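Local coordinates for protein epsin-1 (Saccharomyces cerevisiae, PDB 5LOZ) that binds membranes rich in PtdIns(4,5)P2 and PtdIns(3,5)P2 through its ENTH domain, binds clathrin and ubiquitin, and is required for endocytosis and actin localization, at residues E41-D44 / M45-K48; K55-R58 / H59-A63; N85-I88 / I89-L92. One frame throughout, in Å; residues are numbered along the deposited sequence.

Contact 1. Residues E41-D44 / M45-K48; sequences EIMD and MLDK
Asp44 has CG anti to its backbone N (chi1 -175°), which swings the carboxylate from CB toward the next turn, while Lys48, one turn on, starts with CG beside its own N (chi1 -73°) and then runs back, extended, toward Asp44. The two chains meet at an angle, and NZ of Lys48 reaches OD2 of Asp44 at 2.7 Å, coming in nearly along the C-O axis of that oxygen. On the way the lysine's methylenes pass the backbone carbonyl of Asp44, with CG 3.5 Å from Asp44 O. That same carbonyl takes the amide of Lys48, so the pair is tied by a main-chain bond and a charged side-chain bond together.

The inward-facing side of the helix is apolar. Ile42 and Leu46 lie side by side and point the same way, CG2 of Ile42 touching CD2 of Leu46 at 3.7 Å. From its other neighbour, Met43, the same leucine methyl receives the sulfur, SD to CD2 being 4.0 Å. Leu46 goes on to pack against Val66, Ile67 and Leu70 of helix 57-73, and Ile42 against Leu29 and Lys32 of helix 23-32. An i, i+4 salt bridge on the exposed side and apolar Ile42, Met43 and Leu46 on the buried side, as in an amphipathic helix, mark helix 36-50 of the ENTH alpha-alpha superhelix.

Contact 2. Residues K55-R58 / H59-A63; sequences KYWR and HIAKA
Tyr56 lies alongside His59, their planes nearly parallel at 10° but slid so far apart, with centroids 5.3 Å from each other, that the rings barely overlap. This is the N-terminal first turn of helix 57-73 in the ENTH superhelix, and Tyr56 occupies the N-cap position. The histidine touches the root of the tyrosine more than its ring: ND1 of His59 sits 3.5 Å from CB of Tyr56. Both side chains begin with CG beside the backbone N (chi1 -58° for Tyr56, -75° for His59), which sends them off in the same direction. ND1 of His59 is also hydrogen-bonded to Asp52, fixing the rotation of the imidazole. The amide of His59 bonds to Tyr56 O from above the carbonyl plane, a bent approach at the start of the helix.

Arg58 runs extended from CG to NE alongside Trp57, with CG over the rim of one indole face. The rim atom CZ2 of Trp57 stands 3.3 Å from the Arg58 guanidinium plane, over its centre, the two planes inclined. CE3 of Trp57 touches CB of Ala61 at 4.3 Å, and Ile108 of helix 106-121 touches both residues. Lys62 bends at chi3, and its NZ hydrogen-bonds to Ser15 O and forms a salt bridge with Asp17. Before that bend, CG of Lys62 lies 3.1 Å from Arg58 O, the oxygen that accepts N of Lys62 at 3.0 Å.

Contact 3. Residues N85-I88 / I89-L92; sequences NLYI and IKTL
Thr91 leans back over the preceding turn, and its short side chain is in contact at every atom. CB lies 3.8 Å from Tyr87 O, the carbonyl that accepts the threonine's own amide. From there the two branches part. The methyl CG2 comes over one face of the Tyr87 ring, 3.6 Å from the centroid and 20° off the normal, a CH-pi contact that sits nearer the CE1 and CZ side of the ring. The hydroxyl OG1 takes the other direction and donates to Ile88 O at 3.1 Å, tilted from the carbonyl plane. Its torsion explains the split: with chi1 at 69°, OG1 stands between the backbone N and the carbonyl carbon, and CG2 is left beside the N, aimed at the tyrosine. Tyr87 completes the match, its CG anti to the backbone N and its ring carried beneath the methyl. An alanine here is likely to leave Ile88 O without its hydroxyl donor and the tyrosine ring without the methyl over its face, making the ring less restrained.

Ile88 O is a shared acceptor, for N of Leu92 also reaches it, though only weakly, at 3.4 Å, and bonds better to Ile89 O. On the inward side, CD2 of Leu86 meets CB of Ile89 at 4.1 Å, the two side chains crossing at about a right angle. Leu86 and Ile89 both pack on Thr117 of helix 106-121, while Ile88 and Leu92 both reach Leu50 of helix 36-50. A threonine hydroxyl bonded to a carbonyl of the preceding turn is a familiar feature of alpha-helices, found here in the short helix 86-91 of the ENTH superhelix.

In the fold
Along the chain the three contacts come in series, on helix 36-50, helix 57-73 and helix 86-91, all within the ENTH domain. Their centres form a nearly equilateral triangle: 13 Å from contact 1 to contact 2, and 14 Å from contact 3 to each of the others. Contact 1 meets contact 2 where CD1 of Leu46 rests 4.0 Å from CA of Ala63, and contact 2 meets contact 3 where CG2 of Ile60 packs on CD1 of Leu92 at 3.6 Å. Contacts 1 and 3 do not touch directly, but Leu50 of helix 36-50 lies against contact 3. The three helices thus pack on one another through apolar side chains, in line with a common core for this all-helical membrane-binding domain.

Contact 1. Residues E41-D44 / M45-K48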
# COMPACT_ATOMS: atom_id res chain seq x y z
N GLU A 41 -6.58 0.26 11.73
CA GLU A 41 -5.43 1.16 11.98
C GLU A 41 -4.45 1.16 10.79
O GLU A 41 -3.99 2.19 10.38
CB GLU A 41 -4.70 0.79 13.25
CG GLU A 41 -5.58 1.01 14.50
CD GLU A 41 -4.93 0.50 15.75
OE1 GLU A 41 -3.84 -0.10 15.64
OE2 GLU A 41 -5.50 0.70 16.84
N ILE A 42 -4.18 -0.03 10.26
CA ILE A 42 -3.40 -0.17 9.03
C ILE A 42 -4.01 0.60 7.84
O ILE A 42 -3.36 1.44 7.24
CB ILE A 42 -3.15 -1.64 8.67
CG1 ILE A 42 -2.28 -2.33 9.74
CG2 ILE A 42 -2.38 -1.76 7.29
CD1 ILE A 42 -2.18 -3.82 9.69
N MET A 43 -5.29 0.34 7.54
CA MET A 43 -5.89 0.96 6.37
C MET A 43 -6.01 2.47 6.51
O MET A 43 -5.77 3.19 5.55
CB MET A 43 -7.26 0.33 5.99
CG MET A 43 -7.19 -1.16 5.65
SD MET A 43 -5.65 -1.70 4.84
CE MET A 43 -5.98 -1.18 3.19
N ASP A 44 -6.33 2.96 7.70
CA ASP A 44 -6.44 4.40 7.93
C ASP A 44 -5.09 5.16 7.78
O ASP A 44 -5.08 6.25 7.19
CB ASP A 44 -7.04 4.72 9.28
CG ASP A 44 -7.27 6.23 9.46
OD1 ASP A 44 -8.16 6.79 8.78
OD2 ASP A 44 -6.52 6.85 10.25
N MET A 45 -4.01 4.58 8.31
CA MET A 45 -2.67 5.18 8.14
C MET A 45 -2.24 5.14 6.67
O MET A 45 -1.72 6.09 6.15
CB MET A 45 -1.64 4.46 9.01
CG MET A 45 -0.21 5.07 8.91
SD MET A 45 -0.10 6.87 9.32
CE MET A 45 -1.24 6.91 10.65
N LEU A 46 -2.52 4.02 6.00
CA LEU A 46 -2.25 3.88 4.57
C LEU A 46 -2.99 4.92 3.75
O LEU A 46 -2.45 5.50 2.83
CB LEU A 46 -2.60 2.43 4.12
CG LEU A 46 -1.56 1.36 3.77
CD1 LEU A 46 -0.14 1.61 4.27
CD2 LEU A 46 -2.08 -0.06 4.01
N ASP A 47 -4.24 5.20 4.12
CA ASP A 47 -5.00 6.24 3.45
C ASP A 47 -4.38 7.63 3.64
O ASP A 47 -4.29 8.40 2.69
CB ASP A 47 -6.47 6.28 3.92
CG ASP A 47 -7.35 7.23 3.06
OD1 ASP A 47 -7.22 7.24 1.80
OD2 ASP A 47 -8.19 7.93 3.65
N LYS A 48 -3.99 7.95 4.87
CA LYS A 48 -3.25 9.18 5.15
C LYS A 48 -1.98 9.32 4.32
O LYS A 48 -1.70 10.37 3.81
CB LYS A 48 -2.93 9.32 6.64
CG LYS A 48 -4.16 9.65 7.49
CD LYS A 48 -3.95 9.31 8.94
CE LYS A 48 -5.15 9.75 9.78
NZ LYS A 48 -5.12 9.03 11.09

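Contact 2. Residues K55-R58 / H59-A63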
# COMPACT_ATOMS: atom_id res chain seq x y z
N LYS A 55 6.21 16.38 -1.98
CA LYS A 55 7.50 16.32 -1.31
C LYS A 55 7.68 14.99 -0.58
O LYS A 55 8.76 14.42 -0.52
CB LYS A 55 7.61 17.48 -0.30
CG LYS A 55 8.86 17.48 0.52
CD LYS A 55 8.84 18.65 1.53
CE LYS A 55 9.94 18.50 2.60
NZ LYS A 55 9.96 19.64 3.59
N TYR A 56 6.58 14.48 -0.03
CA TYR A 56 6.58 13.19 0.67
C TYR A 56 6.12 12.08 -0.22
O TYR A 56 5.38 11.21 0.23
CB TYR A 56 5.70 13.29 1.90
CG TYR A 56 6.16 14.38 2.83
CD1 TYR A 56 7.31 14.22 3.58
CD2 TYR A 56 5.47 15.57 2.92
CE1 TYR A 56 7.76 15.21 4.41
CE2 TYR A 56 5.91 16.57 3.77
CZ TYR A 56 7.06 16.38 4.52
OH TYR A 56 7.52 17.37 5.36
N TRP A 57 6.58 12.07 -1.47
CA TRP A 57 6.21 11.03 -2.40
C TRP A 57 6.62 9.62 -1.91
O TRP A 57 6.01 8.63 -2.35
CB TRP A 57 6.81 11.29 -3.78
CG TRP A 57 8.32 11.24 -3.87
CD1 TRP A 57 9.17 12.30 -3.74
CD2 TRP A 57 9.14 10.10 -4.10
NE1 TRP A 57 10.47 11.87 -3.88
CE2 TRP A 57 10.48 10.53 -4.09
CE3 TRP A 57 8.88 8.74 -4.32
CZ2 TRP A 57 11.54 9.65 -4.28
CZ3 TRP A 57 9.93 7.89 -4.52
CH2 TRP A 57 11.24 8.34 -4.50
N ARG A 58 7.65 9.52 -1.05
CA ARG A 58 8.05 8.20 -0.51
C ARG A 58 6.96 7.62 0.39
O ARG A 58 6.77 6.40 0.39
CB ARG A 58 9.41 8.23 0.19
CG ARG A 58 10.58 8.51 -0.73
CD ARG A 58 11.84 8.82 0.05
NE ARG A 58 12.96 9.02 -0.89
CZ ARG A 58 13.25 10.19 -1.48
NH1 ARG A 58 12.50 11.24 -1.24
NH2 ARG A 58 14.24 10.28 -2.35
N HIS A 59 6.20 8.46 1.08
CA HIS A 59 5.09 8.01 1.85
C HIS A 59 4.09 7.31 0.95
O HIS A 59 3.59 6.24 1.27
CB HIS A 59 4.38 9.17 2.55
CG HIS A 59 5.09 9.72 3.74
ND1 HIS A 59 4.75 10.94 4.30
CD2 HIS A 59 6.17 9.28 4.42
CE1 HIS A 59 5.56 11.19 5.31
NE2 HIS A 59 6.42 10.20 5.41
N ILE A 60 3.83 7.94 -0.19
CA ILE A 60 2.86 7.46 -1.19
C ILE A 60 3.33 6.17 -1.84
O ILE A 60 2.61 5.18 -1.84
CB ILE A 60 2.61 8.53 -2.31
CG1 ILE A 60 2.25 9.89 -1.66
CG2 ILE A 60 1.57 8.06 -3.26
CD1 ILE A 60 1.86 11.00 -2.66
N ALA A 61 4.56 6.17 -2.38
CA ALA A 61 5.13 4.98 -2.98
C ALA A 61 5.07 3.78 -2.04
O ALA A 61 4.65 2.70 -2.45
CB ALA A 61 6.57 5.25 -3.40
N LYS A 62 5.49 3.96 -0.78
CA LYS A 62 5.62 2.84 0.13
C LYS A 62 4.22 2.32 0.58
O LYS A 62 4.02 1.12 0.72
CB LYS A 62 6.47 3.21 1.33
CG LYS A 62 7.89 3.57 0.96
CD LYS A 62 8.66 4.11 2.13
CE LYS A 62 9.22 3.00 3.01
NZ LYS A 62 10.08 3.56 4.11
N ALA A 63 3.28 3.23 0.75
CA ALA A 63 1.91 2.90 1.04
C ALA A 63 1.35 2.00 -0.08
O ALA A 63 0.72 0.98 0.19
CB ALA A 63 1.07 4.13 1.19

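Contact 3. Residues N85-I88 / I89-L92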
# COMPACT_ATOMS: atom_id res chain seq x y z
N ASN A 85 -12.09 2.47 -1.90
CA ASN A 85 -11.26 3.68 -1.94
C ASN A 85 -10.39 3.76 -3.20
O ASN A 85 -9.25 4.21 -3.13
CB ASN A 85 -10.37 3.71 -0.72
CG ASN A 85 -11.15 3.97 0.55
OD1 ASN A 85 -11.47 5.12 0.86
ND2 ASN A 85 -11.46 2.91 1.28
N LEU A 86 -10.90 3.29 -4.34
CA LEU A 86 -10.07 3.17 -5.53
C LEU A 86 -9.64 4.54 -6.08
O LEU A 86 -8.61 4.64 -6.77
CB LEU A 86 -10.81 2.40 -6.62
CG LEU A 86 -10.12 1.33 -7.47
CD1 LEU A 86 -10.75 1.34 -8.89
CD2 LEU A 86 -8.63 1.45 -7.52
N TYR A 87 -10.42 5.58 -5.82
CA TYR A 87 -10.21 6.89 -6.44
C TYR A 87 -8.83 7.42 -6.18
O TYR A 87 -8.19 7.86 -7.08
CB TYR A 87 -11.23 7.93 -6.00
CG TYR A 87 -11.08 9.27 -6.72
CD1 TYR A 87 -10.43 10.33 -6.13
CD2 TYR A 87 -11.54 9.44 -8.03
CE1 TYR A 87 -10.26 11.55 -6.79
CE2 TYR A 87 -11.38 10.67 -8.71
CZ TYR A 87 -10.73 11.71 -8.07
OH TYR A 87 -10.61 12.91 -8.71
N ILE A 88 -8.38 7.40 -4.93
CA ILE A 88 -7.05 7.94 -4.60
C ILE A 88 -5.97 7.14 -5.32
O ILE A 88 -5.01 7.69 -5.89
CB ILE A 88 -6.76 7.97 -3.09
CG1 ILE A 88 -5.36 8.61 -2.83
CG2 ILE A 88 -6.81 6.55 -2.45
CD1 ILE A 88 -5.08 9.94 -3.51
N ILE A 89 -6.17 5.84 -5.40
CA ILE A 89 -5.20 5.01 -6.10
C ILE A 89 -5.15 5.36 -7.59
O ILE A 89 -4.06 5.53 -8.19
CB ILE A 89 -5.47 3.51 -5.86
CG1 ILE A 89 -5.32 3.19 -4.35
CG2 ILE A 89 -4.50 2.66 -6.70
CD1 ILE A 89 -5.77 1.75 -3.93
N LYS A 90 -6.33 5.43 -8.20
CA LYS A 90 -6.42 5.68 -9.62
C LYS A 90 -5.81 7.05 -9.96
O LYS A 90 -5.04 7.12 -10.87
CB LYS A 90 -7.86 5.55 -10.14
CG LYS A 90 -8.66 6.85 -10.15
CD LYS A 90 -8.58 7.54 -11.48
CE LYS A 90 -9.91 8.17 -11.85
NZ LYS A 90 -10.26 7.87 -13.26
N THR A 91 -6.03 8.08 -9.13
CA THR A 91 -5.49 9.41 -9.47
C THR A 91 -3.96 9.40 -9.45
O THR A 91 -3.31 10.19 -10.16
CB THR A 91 -6.03 10.56 -8.61
OG1 THR A 91 -5.57 10.46 -7.26
CG2 THR A 91 -7.53 10.57 -8.64
N LEU A 92 -3.38 8.45 -8.72
CA LEU A 92 -1.93 8.41 -8.51
C LEU A 92 -1.23 7.79 -9.71
O LEU A 92 -0.02 7.83 -9.82
CB LEU A 92 -1.60 7.71 -7.18
CG LEU A 92 -1.86 8.52 -5.89
CD1 LEU A 92 -1.70 7.62 -4.67
CD2 LEU A 92 -0.89 9.71 -5.76